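Local structure of kallistatin (Homo sapiens, 6F4V) at residues A[308-320]-A[329-341]. The protein inhibits tissue kallikrein as a secreted serpin, forming a stable equimolar complex with the protease and being cleaved at its reactive site. Residues are numbered along the deposited sequence; the frame is centred on the assembly and turned at random.
Sequences QQKLEASKSFHKA and TEAAAATSFAIKF
Ser-316 OG donates to Ser-336 O at 2.7 Å, chi1 (179°) turning the hydroxyl away from its own backbone N; Tyr-40 OH is its second partner. His-318 ND1 and Thr-335 OG1 share a 2.8 Å hydrogen bond at the edge of the imidazole, whose NE2 is held by Ser-32 N, while Thr-335 OG1 also hydrogen-bonds Ser-35 OG. Two antiparallel ladders join the backbones, 312-313 with 339-340 and 318-320 with 333-335, the register shifting by one between Ala-313 and His-318. Here Ser-336 OG accepts from Phe-317 N (3.2 Å), and a water links it to Lys-315 O. Toward the C-terminal end of strand 328-340, Glu-312 and Lys-340 exchange two backbone bonds, each 2.8 Å. Their side chains lie obliquely, Lys-340 CE 3.2 Å from Glu-312 OE2, but NZ stops short of a salt bridge and reaches Ser-314 OG through a water. Were Lys-340 shortened to an alanine, Glu-312 would probably lose the positive charge beside it and that water its bond from NZ. Ala-313 CB packs on Phe-337 CZ at 3.6 Å, and the side chains of Leu-311 and Ile-339 cross at about a right angle, CB against CG2. Strand 328-340 lies between strands 159-172 and 312-324, a place that, with the carboxylate at Phe-341, fits the inserted reactive-centre loop of a cleaved serpin; His-318, Thr-335 and Phe-337 pack on helix 33-44.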
ATOM      1  N   GLN A 308     -10.504 -17.989  25.867  1.00 53.98           N
ATOM      2  CA  GLN A 308     -11.179 -19.279  25.709  1.00 56.80           C
ATOM      3  C   GLN A 308     -10.333 -20.350  25.002  1.00 56.99           C
ATOM      4  O   GLN A 308     -10.546 -21.548  25.227  1.00 56.41           O
ATOM      5  CB  GLN A 308     -12.511 -19.080  24.968  1.00 58.52           C
ATOM      6  CG  GLN A 308     -13.425 -20.305  24.974  1.00 61.27           C
ATOM      7  CD  GLN A 308     -14.713 -20.096  24.193  0.30 61.39           C
ATOM      8  OE1 GLN A 308     -15.351 -19.037  24.262  0.90 63.57           O
ATOM      9  NE2 GLN A 308     -15.107 -21.119  23.444  0.59 60.99           N
ATOM     10  N   GLN A 309      -9.410 -19.920  24.136  1.00 54.03           N
ATOM     11  CA  GLN A 309      -8.476 -20.812  23.453  1.00 54.45           C
ATOM     12  C   GLN A 309      -7.114 -20.120  23.357  1.00 51.95           C
ATOM     13  O   GLN A 309      -7.026 -18.876  23.421  1.00 47.59           O
ATOM     14  CB  GLN A 309      -8.951 -21.120  22.021  1.00 58.01           C
ATOM     15  CG  GLN A 309     -10.292 -21.834  21.880  1.00 60.84           C
ATOM     16  CD  GLN A 309     -10.245 -23.321  22.234  1.00 63.39           C
ATOM     17  OE1 GLN A 309      -9.187 -23.892  22.537  1.00 65.44           O
ATOM     18  NE2 GLN A 309     -11.406 -23.955  22.199  1.00 65.81           N
ATOM     19  N   LYS A 310      -6.065 -20.930  23.203  1.00 50.16           N
ATOM     20  CA  LYS A 310      -4.727 -20.425  22.869  1.00 50.26           C
ATOM     21  C   LYS A 310      -4.633 -20.191  21.362  1.00 46.24           C
ATOM     22  O   LYS A 310      -4.790 -21.121  20.567  1.00 47.23           O
ATOM     23  CB  LYS A 310      -3.623 -21.374  23.347  1.00 52.73           C
ATOM     24  CG  LYS A 310      -3.512 -21.371  24.862  1.00 56.56           C
ATOM     25  CD  LYS A 310      -2.134 -21.752  25.374  1.00 59.75           C
ATOM     26  CE  LYS A 310      -2.153 -21.775  26.902  1.00 62.60           C
ATOM     27  NZ  LYS A 310      -0.793 -21.869  27.503  1.00 65.24           N
ATOM     28  N   LEU A 311      -4.374 -18.942  20.980  1.00 42.89           N
ATOM     29  CA  LEU A 311      -4.479 -18.540  19.590  1.00 40.09           C
ATOM     30  C   LEU A 311      -3.128 -18.436  18.921  1.00 38.19           C
ATOM     31  O   LEU A 311      -2.143 -18.083  19.552  1.00 36.77           O
ATOM     32  CB  LEU A 311      -5.191 -17.194  19.493  1.00 39.47           C
ATOM     33  CG  LEU A 311      -6.635 -17.173  20.006  1.00 40.74           C
ATOM     34  CD1 LEU A 311      -7.234 -15.817  19.722  1.00 41.23           C
ATOM     35  CD2 LEU A 311      -7.489 -18.258  19.366  1.00 41.22           C
ATOM     36  N   GLU A 312      -3.090 -18.701  17.624  1.00 37.22           N
ATOM     37  CA  GLU A 312      -1.871 -18.418  16.876  1.00 36.88           C
ATOM     38  C   GLU A 312      -2.181 -17.862  15.480  1.00 34.73           C
ATOM     39  O   GLU A 312      -3.306 -17.986  14.967  1.00 31.13           O
ATOM     40  CB  GLU A 312      -0.947 -19.646  16.881  1.00 41.07           C
ATOM     41  CG  GLU A 312      -1.357 -20.758  15.973  1.00 45.22           C
ATOM     42  CD  GLU A 312      -0.629 -22.076  16.275  1.00 50.14           C
ATOM     43  OE1 GLU A 312       0.535 -22.052  16.779  1.00 49.61           O
ATOM     44  OE2 GLU A 312      -1.252 -23.129  16.001  1.00 53.99           O
ATOM     45  N   ALA A 313      -1.175 -17.225  14.889  1.00 32.28           N
ATOM     46  CA  ALA A 313      -1.299 -16.691  13.540  1.00 32.02           C
ATOM     47  C   ALA A 313      -1.503 -17.813  12.536  1.00 31.51           C
ATOM     48  O   ALA A 313      -0.891 -18.859  12.664  1.00 33.06           O
ATOM     49  CB  ALA A 313      -0.052 -15.904  13.173  1.00 30.55           C
ATOM     50  N   SER A 314      -2.384 -17.590  11.564  1.00 31.07           N
ATOM     51  CA  SER A 314      -2.558 -18.458  10.426  1.00 32.16           C
ATOM     52  C   SER A 314      -2.120 -17.646   9.177  1.00 32.16           C
ATOM     53  O   SER A 314      -1.069 -17.010   9.213  1.00 35.14           O
ATOM     54  CB  SER A 314      -3.987 -19.007  10.353  1.00 32.86           C
ATOM     55  OG  SER A 314      -4.035 -20.111   9.441  1.00 34.31           O
ATOM     56  N   LYS A 315      -2.869 -17.675   8.085  1.00 30.40           N
ATOM     57  CA  LYS A 315      -2.432 -17.051   6.846  1.00 29.23           C
ATOM     58  C   LYS A 315      -2.717 -15.547   6.874  1.00 27.63           C
ATOM     59  O   LYS A 315      -3.686 -15.102   7.494  1.00 27.24           O
ATOM     60  CB  LYS A 315      -3.158 -17.670   5.640  1.00 30.25           C
ATOM     61  CG  LYS A 315      -2.870 -19.154   5.357  1.00 31.56           C
ATOM     62  CD  LYS A 315      -1.396 -19.499   5.167  1.00 31.94           C
ATOM     63  CE  LYS A 315      -0.881 -19.034   3.809  1.00 32.78           C
ATOM     64  NZ  LYS A 315       0.577 -19.266   3.654  1.00 32.80           N
ATOM     65  N   SER A 316      -1.897 -14.796   6.149  1.00 25.57           N
ATOM     66  CA  SER A 316      -2.083 -13.341   5.960  1.00 25.10           C
ATOM     67  C   SER A 316      -1.752 -12.959   4.527  1.00 24.95           C
ATOM     68  O   SER A 316      -0.635 -13.239   4.038  1.00 25.97           O
ATOM     69  CB  SER A 316      -1.200 -12.525   6.934  1.00 25.02           C
ATOM     70  OG  SER A 316      -1.344 -11.109   6.748  1.00 23.77           O
ATOM     71  N   PHE A 317      -2.730 -12.357   3.834  1.00 24.98           N
ATOM     72  CA  PHE A 317      -2.576 -12.008   2.421  1.00 25.22           C
ATOM     73  C   PHE A 317      -2.642 -10.519   2.214  1.00 24.61           C
ATOM     74  O   PHE A 317      -3.258  -9.796   3.005  1.00 24.57           O
ATOM     75  CB  PHE A 317      -3.654 -12.701   1.581  1.00 26.39           C
ATOM     76  CG  PHE A 317      -3.623 -14.191   1.704  1.00 27.35           C
ATOM     77  CD1 PHE A 317      -2.616 -14.937   1.059  1.00 28.91           C
ATOM     78  CD2 PHE A 317      -4.549 -14.854   2.493  1.00 28.27           C
ATOM     79  CE1 PHE A 317      -2.575 -16.328   1.169  1.00 29.69           C
ATOM     80  CE2 PHE A 317      -4.495 -16.248   2.620  1.00 29.63           C
ATOM     81  CZ  PHE A 317      -3.517 -16.971   1.965  1.00 29.38           C
ATOM     82  N   HIS A 318      -1.988 -10.059   1.164  1.00 22.77           N
ATOM     83  CA  HIS A 318      -2.124  -8.683   0.711  1.00 22.79           C
ATOM     84  C   HIS A 318      -2.232  -8.674  -0.815  1.00 22.81           C
ATOM     85  O   HIS A 318      -1.431  -9.312  -1.486  1.00 23.81           O
ATOM     86  CB  HIS A 318      -0.916  -7.831   1.127  1.00 22.62           C
ATOM     87  CG  HIS A 318      -1.066  -6.388   0.750  1.00 21.49           C
ATOM     88  ND1 HIS A 318      -1.846  -5.520   1.477  1.00 21.39           N
ATOM     89  CD2 HIS A 318      -0.559  -5.675  -0.280  1.00 21.82           C
ATOM     90  CE1 HIS A 318      -1.815  -4.328   0.899  1.00 21.70           C
ATOM     91  NE2 HIS A 318      -1.048  -4.400  -0.178  1.00 21.47           N
ATOM     92  N   LYS A 319      -3.249  -8.015  -1.358  1.00 23.72           N
ATOM     93  CA  LYS A 319      -3.365  -7.808  -2.784  1.00 24.32           C
ATOM     94  C   LYS A 319      -3.617  -6.360  -3.074  1.00 23.88           C
ATOM     95  O   LYS A 319      -4.250  -5.652  -2.278  1.00 22.87           O
ATOM     96  CB  LYS A 319      -4.504  -8.628  -3.375  1.00 27.34           C
ATOM     97  CG  LYS A 319      -4.331 -10.127  -3.186  1.00 29.77           C
ATOM     98  CD  LYS A 319      -5.520 -10.902  -3.755  1.00 33.24           C
ATOM     99  CE  LYS A 319      -5.287 -11.353  -5.181  1.00 36.72           C
ATOM    100  NZ  LYS A 319      -6.307 -12.365  -5.615  1.00 39.06           N
ATOM    101  N   ALA A 320      -3.131  -5.929  -4.218  1.00 22.98           N
ATOM    102  CA  ALA A 320      -3.261  -4.544  -4.615  1.00 22.83           C
ATOM    103  C   ALA A 320      -3.303  -4.396  -6.135  1.00 23.47           C
ATOM    104  O   ALA A 320      -2.691  -5.198  -6.856  1.00 24.35           O
ATOM    105  CB  ALA A 320      -2.134  -3.723  -4.049  1.00 21.76           C
ATOM    106  N   THR A 329      -5.881   8.193 -11.690  1.00 23.89           N
ATOM    107  CA  THR A 329      -5.408   6.918 -11.149  1.00 23.60           C
ATOM    108  C   THR A 329      -6.461   6.295 -10.268  1.00 23.67           C
ATOM    109  O   THR A 329      -7.091   6.991  -9.485  1.00 23.71           O
ATOM    110  CB  THR A 329      -4.133   7.170 -10.277  1.00 23.06           C
ATOM    111  OG1 THR A 329      -3.099   7.696 -11.106  1.00 23.83           O
ATOM    112  CG2 THR A 329      -3.631   5.914  -9.590  1.00 23.51           C
ATOM    113  N   GLU A 330      -6.613   4.974 -10.380  1.00 23.55           N
ATOM    114  CA  GLU A 330      -7.369   4.179  -9.452  1.00 23.94           C
ATOM    115  C   GLU A 330      -6.420   3.153  -8.833  1.00 23.35           C
ATOM    116  O   GLU A 330      -5.678   2.472  -9.542  1.00 24.35           O
ATOM    117  CB  GLU A 330      -8.521   3.453 -10.130  1.00 25.69           C
ATOM    118  CG  GLU A 330      -9.414   2.667  -9.176  1.00 26.15           C
ATOM    119  CD  GLU A 330     -10.394   1.772  -9.929  1.00 29.54           C
ATOM    120  OE1 GLU A 330      -9.961   1.131 -10.898  1.00 33.26           O
ATOM    121  OE2 GLU A 330     -11.560   1.704  -9.543  1.00 29.71           O
ATOM    122  N   ALA A 331      -6.432   3.094  -7.518  1.00 22.76           N
ATOM    123  CA  ALA A 331      -5.595   2.118  -6.780  1.00 22.68           C
ATOM    124  C   ALA A 331      -6.391   1.526  -5.632  1.00 22.63           C
ATOM    125  O   ALA A 331      -7.151   2.219  -4.964  1.00 23.25           O
ATOM    126  CB  ALA A 331      -4.292   2.774  -6.318  1.00 22.57           C
ATOM    127  N   ALA A 332      -6.260   0.213  -5.432  1.00 22.60           N
ATOM    128  CA  ALA A 332      -6.936  -0.456  -4.386  1.00 23.13           C
ATOM    129  C   ALA A 332      -6.032  -1.504  -3.760  1.00 22.72           C
ATOM    130  O   ALA A 332      -5.091  -1.989  -4.382  1.00 22.19           O
ATOM    131  CB  ALA A 332      -8.230  -1.088  -4.890  1.00 24.04           C
ATOM    132  N   ALA A 333      -6.327  -1.825  -2.509  1.00 22.19           N
ATOM    133  CA  ALA A 333      -5.597  -2.873  -1.810  1.00 21.50           C
ATOM    134  C   ALA A 333      -6.375  -3.367  -0.625  1.00 21.31           C
ATOM    135  O   ALA A 333      -7.279  -2.702  -0.112  1.00 21.34           O
ATOM    136  CB  ALA A 333      -4.218  -2.393  -1.379  1.00 21.14           C
ATOM    137  N   ALA A 334      -6.024  -4.564  -0.186  1.00 21.81           N
ATOM    138  CA  ALA A 334      -6.559  -5.099   1.036  1.00 21.81           C
ATOM    139  C   ALA A 334      -5.593  -6.066   1.687  1.00 22.20           C
ATOM    140  O   ALA A 334      -4.740  -6.635   1.021  1.00 22.05           O
ATOM    141  CB  ALA A 334      -7.885  -5.777   0.744  1.00 22.38           C
ATOM    142  N   THR A 335      -5.756  -6.239   2.995  1.00 22.38           N
ATOM    143  CA  THR A 335      -4.901  -7.107   3.805  1.00 22.69           C
ATOM    144  C   THR A 335      -5.792  -7.946   4.683  1.00 23.52           C
ATOM    145  O   THR A 335      -6.731  -7.426   5.278  1.00 24.27           O
ATOM    146  CB  THR A 335      -3.988  -6.250   4.723  1.00 22.55           C
ATOM    147  OG1 THR A 335      -3.207  -5.370   3.924  1.00 21.37           O
ATOM    148  CG2 THR A 335      -3.070  -7.115   5.577  1.00 22.19           C
ATOM    149  N   SER A 336      -5.505  -9.244   4.749  1.00 24.09           N
ATOM    150  CA  SER A 336      -6.165 -10.147   5.678  1.00 24.74           C
ATOM    151  C   SER A 336      -5.167 -10.692   6.706  1.00 24.83           C
ATOM    152  O   SER A 336      -3.959 -10.790   6.431  1.00 25.09           O
ATOM    153  CB  SER A 336      -6.803 -11.310   4.930  1.00 25.29           C
ATOM    154  OG  SER A 336      -5.830 -12.188   4.421  1.00 25.53           O
ATOM    155  N   PHE A 337      -5.692 -11.073   7.863  1.00 25.00           N
ATOM    156  CA  PHE A 337      -4.914 -11.790   8.870  1.00 25.52           C
ATOM    157  C   PHE A 337      -5.826 -12.766   9.599  1.00 26.92           C
ATOM    158  O   PHE A 337      -6.750 -12.334  10.271  1.00 25.89           O
ATOM    159  CB  PHE A 337      -4.288 -10.835   9.875  1.00 26.25           C
ATOM    160  CG  PHE A 337      -3.218 -11.468  10.705  1.00 27.94           C
ATOM    161  CD1 PHE A 337      -3.514 -12.238  11.823  1.00 29.79           C
ATOM    162  CD2 PHE A 337      -1.912 -11.345  10.333  1.00 28.72           C
ATOM    163  CE1 PHE A 337      -2.473 -12.833  12.546  1.00 30.55           C
ATOM    164  CE2 PHE A 337      -0.896 -11.927  11.055  1.00 30.13           C
ATOM    165  CZ  PHE A 337      -1.174 -12.677  12.150  1.00 29.91           C
ATOM    166  N   ALA A 338      -5.528 -14.062   9.485  1.00 27.98           N
ATOM    167  CA  ALA A 338      -6.336 -15.117  10.063  1.00 28.60           C
ATOM    168  C   ALA A 338      -5.658 -15.645  11.325  1.00 29.60           C
ATOM    169  O   ALA A 338      -4.421 -15.750  11.396  1.00 28.16           O
ATOM    170  CB  ALA A 338      -6.549 -16.226   9.043  1.00 29.33           C
ATOM    171  N   ILE A 339      -6.493 -15.946  12.329  1.00 31.23           N
ATOM    172  CA  ILE A 339      -6.062 -16.412  13.638  1.00 33.85           C
ATOM    173  C   ILE A 339      -6.711 -17.764  13.847  1.00 35.84           C
ATOM    174  O   ILE A 339      -7.918 -17.897  13.633  1.00 33.25           O
ATOM    175  CB  ILE A 339      -6.587 -15.499  14.760  1.00 36.68           C
ATOM    176  CG1 ILE A 339      -6.170 -14.056  14.561  1.00 37.84           C
ATOM    177  CG2 ILE A 339      -6.150 -15.993  16.136  1.00 37.22           C
ATOM    178  CD1 ILE A 339      -4.704 -13.836  14.722  1.00 39.86           C
ATOM    179  N   LYS A 340      -5.921 -18.753  14.263  1.00 36.94           N
ATOM    180  CA  LYS A 340      -6.439 -20.109  14.506  1.00 39.79           C
ATOM    181  C   LYS A 340      -6.150 -20.542  15.940  1.00 41.21           C
ATOM    182  O   LYS A 340      -5.461 -19.852  16.683  1.00 37.81           O
ATOM    183  CB  LYS A 340      -5.820 -21.094  13.511  1.00 40.37           C
ATOM    184  CG  LYS A 340      -4.328 -21.292  13.691  1.00 41.59           C
ATOM    185  CD  LYS A 340      -3.750 -22.195  12.632  1.00 44.08           C
ATOM    186  CE  LYS A 340      -2.334 -22.613  13.026  1.00 46.96           C
ATOM    187  NZ  LYS A 340      -1.445 -22.729  11.852  1.00 49.14           N
ATOM    188  N   PHE A 341      -6.661 -21.710  16.304  1.00 46.75           N
ATOM    189  CA  PHE A 341      -6.379 -22.310  17.619  1.00 52.15           C
ATOM    190  C   PHE A 341      -5.921 -23.766  17.474  1.00 55.25           C
ATOM    191  O   PHE A 341      -5.723 -24.296  16.372  1.00 55.91           O
ATOM    192  CB  PHE A 341      -7.596 -22.197  18.535  1.00 55.42           C
ATOM    193  CG  PHE A 341      -8.663 -23.225  18.266  1.00 60.73           C
ATOM    194  CD1 PHE A 341      -9.423 -23.181  17.096  1.00 61.96           C
ATOM    195  CD2 PHE A 341      -8.912 -24.242  19.188  1.00 64.50           C
ATOM    196  CE1 PHE A 341     -10.409 -24.130  16.842  1.00 64.45           C
ATOM    197  CE2 PHE A 341      -9.899 -25.188  18.943  1.00 66.54           C
ATOM    198  CZ  PHE A 341     -10.644 -25.136  17.765  1.00 65.72           C
ATOM    199  OXT PHE A 341      -5.730 -24.444  18.485  1.00 59.06           O
TER
HETATM  200  O   HOH W   1      -5.724 -23.628  20.941  1.00 53.15           O
HETATM  201  O   HOH W   2      -1.895 -21.845   9.217  1.00 51.22           O
HETATM  202  O   HOH W   3      -5.987 -14.502   5.904  1.00 27.47           O